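Local structure of transglutaminase-like domain-containing protein (4XZ7) at residues 218-223 with 273-278. The protein probably acts as a transglutaminase, an antiphagocytic virulence factor of Streptococcus suis that forms a homodimer. Sequence-based numbering, arbitrary orientation.
Sequences KAFVQY and RAFNML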
ATOM      1  N   LYS B 218      30.807  18.765  11.811  1.00 34.70           N
ATOM      2  CA  LYS B 218      30.032  19.665  12.660  1.00 40.33           C
ATOM      3  C   LYS B 218      29.100  20.520  11.798  1.00 32.69           C
ATOM      4  O   LYS B 218      27.879  20.558  12.007  1.00 31.69           O
ATOM      5  CB  LYS B 218      30.979  20.545  13.498  1.00 34.38           C
ATOM      6  CG  LYS B 218      30.354  21.259  14.680  1.00 51.12           C
ATOM      7  CD  LYS B 218      31.309  22.333  15.247  1.00 58.74           C
ATOM      8  CE  LYS B 218      32.656  21.759  15.696  1.00 64.83           C
ATOM      9  NZ  LYS B 218      32.587  21.058  17.017  1.00 72.98           N
ATOM     10  N   ALA B 219      29.685  21.159  10.793  1.00 35.34           N
ATOM     11  CA  ALA B 219      28.947  22.043   9.900  1.00 35.97           C
ATOM     12  C   ALA B 219      27.802  21.329   9.173  1.00 32.02           C
ATOM     13  O   ALA B 219      26.668  21.830   9.139  1.00 35.01           O
ATOM     14  CB  ALA B 219      29.896  22.660   8.892  1.00 34.57           C
ATOM     15  N   PHE B 220      28.085  20.168   8.584  1.00 31.70           N
ATOM     16  CA  PHE B 220      27.025  19.478   7.839  1.00 30.53           C
ATOM     17  C   PHE B 220      25.876  19.008   8.755  1.00 29.35           C
ATOM     18  O   PHE B 220      24.693  19.237   8.473  1.00 30.16           O
ATOM     19  CB  PHE B 220      27.577  18.287   7.060  1.00 30.52           C
ATOM     20  CG  PHE B 220      26.539  17.614   6.219  1.00 35.74           C
ATOM     21  CD1 PHE B 220      26.139  18.175   5.019  1.00 29.47           C
ATOM     22  CD2 PHE B 220      25.928  16.446   6.650  1.00 31.52           C
ATOM     23  CE1 PHE B 220      25.164  17.567   4.250  1.00 33.22           C
ATOM     24  CE2 PHE B 220      24.953  15.838   5.897  1.00 27.55           C
ATOM     25  CZ  PHE B 220      24.563  16.395   4.701  1.00 31.44           C
ATOM     26  N   VAL B 221      26.253  18.344   9.841  1.00 35.39           N
ATOM     27  CA  VAL B 221      25.321  17.823  10.828  1.00 31.11           C
ATOM     28  C   VAL B 221      24.400  18.925  11.344  1.00 31.49           C
ATOM     29  O   VAL B 221      23.173  18.765  11.371  1.00 27.20           O
ATOM     30  CB  VAL B 221      26.084  17.184  12.007  1.00 37.26           C
ATOM     31  CG1 VAL B 221      25.158  16.935  13.183  1.00 47.83           C
ATOM     32  CG2 VAL B 221      26.732  15.901  11.566  1.00 37.56           C
ATOM     33  N   GLN B 222      24.997  20.055  11.722  1.00 33.70           N
ATOM     34  CA  GLN B 222      24.222  21.164  12.266  1.00 33.31           C
ATOM     35  C   GLN B 222      23.301  21.758  11.210  1.00 30.47           C
ATOM     36  O   GLN B 222      22.136  22.076  11.490  1.00 32.10           O
ATOM     37  CB  GLN B 222      25.141  22.248  12.836  1.00 35.42           C
ATOM     38  CG  GLN B 222      24.434  23.176  13.823  1.00 47.70           C
ATOM     39  CD  GLN B 222      23.974  22.459  15.103  1.00 53.61           C
ATOM     40  OE1 GLN B 222      22.783  22.172  15.276  1.00 54.30           O
ATOM     41  NE2 GLN B 222      24.917  22.189  16.007  1.00 53.33           N
ATOM     42  N   TYR B 223      23.804  21.899   9.988  1.00 32.48           N
ATOM     43  CA  TYR B 223      22.945  22.425   8.926  1.00 35.22           C
ATOM     44  C   TYR B 223      21.702  21.564   8.673  1.00 27.41           C
ATOM     45  O   TYR B 223      20.558  22.068   8.611  1.00 36.31           O
ATOM     46  CB  TYR B 223      23.712  22.554   7.616  1.00 35.71           C
ATOM     47  CG  TYR B 223      22.844  23.147   6.529  1.00 31.32           C
ATOM     48  CD1 TYR B 223      22.130  22.336   5.653  1.00 28.26           C
ATOM     49  CD2 TYR B 223      22.723  24.521   6.399  1.00 35.65           C
ATOM     50  CE1 TYR B 223      21.325  22.875   4.686  1.00 38.89           C
ATOM     51  CE2 TYR B 223      21.935  25.069   5.427  1.00 38.88           C
ATOM     52  CZ  TYR B 223      21.236  24.243   4.575  1.00 41.01           C
ATOM     53  OH  TYR B 223      20.446  24.798   3.607  1.00 49.30           O
ATOM     54  N   ARG B 273      26.074   9.198   3.570  1.00 27.07           N
ATOM     55  CA  ARG B 273      26.302   9.429   2.141  1.00 34.64           C
ATOM     56  C   ARG B 273      27.125  10.700   1.941  1.00 34.81           C
ATOM     57  O   ARG B 273      28.151  10.674   1.259  1.00 34.41           O
ATOM     58  CB  ARG B 273      24.983   9.529   1.372  1.00 35.64           C
ATOM     59  CG  ARG B 273      25.152   9.599  -0.133  1.00 40.15           C
ATOM     60  CD  ARG B 273      25.539   8.248  -0.729  1.00 38.56           C
ATOM     61  NE  ARG B 273      25.621   8.306  -2.187  1.00 27.80           N
ATOM     62  CZ  ARG B 273      26.245   7.400  -2.928  1.00 28.38           C
ATOM     63  NH1 ARG B 273      26.831   6.360  -2.351  1.00 32.23           N
ATOM     64  NH2 ARG B 273      26.292   7.531  -4.244  1.00 28.82           N
ATOM     65  N   ALA B 274      26.686  11.796   2.555  1.00 28.23           N
ATOM     66  CA  ALA B 274      27.405  13.076   2.476  1.00 29.14           C
ATOM     67  C   ALA B 274      28.871  13.009   2.942  1.00 36.30           C
ATOM     68  O   ALA B 274      29.748  13.621   2.339  1.00 35.28           O
ATOM     69  CB  ALA B 274      26.669  14.116   3.277  1.00 32.49           C
ATOM     70  N   PHE B 275      29.131  12.281   4.022  1.00 30.16           N
ATOM     71  CA  PHE B 275      30.477  12.179   4.569  1.00 36.01           C
ATOM     72  C   PHE B 275      31.399  11.380   3.656  1.00 42.30           C
ATOM     73  O   PHE B 275      32.593  11.670   3.561  1.00 41.55           O
ATOM     74  CB  PHE B 275      30.443  11.541   5.957  1.00 30.87           C
ATOM     75  CG  PHE B 275      29.793  12.407   7.005  1.00 40.20           C
ATOM     76  CD1 PHE B 275      29.793  13.789   6.876  1.00 43.81           C
ATOM     77  CD2 PHE B 275      29.185  11.842   8.113  1.00 29.67           C
ATOM     78  CE1 PHE B 275      29.200  14.595   7.846  1.00 40.75           C
ATOM     79  CE2 PHE B 275      28.584  12.644   9.088  1.00 33.07           C
ATOM     80  CZ  PHE B 275      28.592  14.019   8.949  1.00 33.26           C
ATOM     81  N   ASN B 276      30.848  10.358   3.006  1.00 38.80           N
ATOM     82  CA  ASN B 276      31.638   9.577   2.067  1.00 32.79           C
ATOM     83  C   ASN B 276      32.004  10.462   0.881  1.00 40.43           C
ATOM     84  O   ASN B 276      33.138  10.419   0.407  1.00 47.27           O
ATOM     85  CB  ASN B 276      30.897   8.316   1.617  1.00 31.39           C
ATOM     86  CG  ASN B 276      30.968   7.202   2.647  1.00 35.69           C
ATOM     87  OD1 ASN B 276      31.978   7.036   3.322  1.00 31.89           O
ATOM     88  ND2 ASN B 276      29.879   6.445   2.789  1.00 30.07           N
ATOM     89  N   MET B 277      31.060  11.277   0.418  1.00 32.34           N
ATOM     90  CA  MET B 277      31.364  12.247  -0.626  1.00 35.97           C
ATOM     91  C   MET B 277      32.509  13.175  -0.204  1.00 48.96           C
ATOM     92  O   MET B 277      33.373  13.517  -1.012  1.00 52.02           O
ATOM     93  CB  MET B 277      30.127  13.070  -0.972  1.00 32.28           C
ATOM     94  CG  MET B 277      29.071  12.308  -1.771  1.00 31.34           C
ATOM     95  SD  MET B 277      27.572  13.262  -2.054  1.00 39.94           S
ATOM     96  CE  MET B 277      28.213  14.686  -2.931  1.00 69.76           C
ATOM     97  N   LEU B 278      32.516  13.567   1.068  1.00 45.42           N
ATOM     98  CA  LEU B 278      33.491  14.521   1.585  1.00 40.17           C
ATOM     99  C   LEU B 278      34.828  13.878   1.936  1.00 40.10           C
ATOM    100  O   LEU B 278      35.703  14.522   2.502  1.00 50.71           O
ATOM    101  CB  LEU B 278      32.924  15.224   2.823  1.00 43.72           C
ATOM    102  CG  LEU B 278      31.767  16.201   2.611  1.00 40.11           C
ATOM    103  CD1 LEU B 278      31.072  16.536   3.934  1.00 39.29           C
ATOM    104  CD2 LEU B 278      32.264  17.463   1.921  1.00 35.12           C
TER
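Over one face of the Phe220 ring sits the methyl of Ala274, its CB 3.8 Å from the ring centroid and 27° off the normal, a CH-pi contact. The methyl is displaced toward the far rim, so the closest pair is Phe220 CZ with Ala274 CB at 3.4 Å, and CE2 follows at 3.6 Å. The Phe275 ring receives Val221 at its edge: methyl CG2 lies near the ring plane, 3.7 Å from CZ. The two phenyl rings meet obliquely, with planes at 70° and centroids 5.8 Å apart; Phe220 CD2 touches Phe275 CE1 at 3.9 Å, and the same CE1 also approaches Phe220 CB. The CB of Phe220 points to the other helix, and with CG anti to the backbone N the ring continues to the small Ala274. Phe275 starts out alongside instead, and its ring brings CE1 and CZ over to Phe220 and Val221.

Segments 218-223 and 273-277 of helices 213-227 and 264-277 run roughly antiparallel (153°), their axes approaching to 11.3 Å, a wide spacing bridged by the two phenylalanines. Both helices lie in the transglutaminase-like domain of this N-terminal fragment, in the helical part of a papain-like fold; as in relatives, helix 264-277 probably carries the nucleophilic cysteine at its N-terminal end, away from this contact. All four touching residues are buried, and no hydrogen bond crosses between the segments; the contact is purely apolar. The polar side chains of 273-278 are engaged elsewhere: Arg273 forms a salt bridge with Asp195 of helix 188-205 and hydrogen bonds to the carbonyls of Leu374 and Phe376, while Asn276 OD1 accepts from the backbone N of Ala282, at the start of strand 282-288. Arg273 also packs on Ala141 of the second subunit.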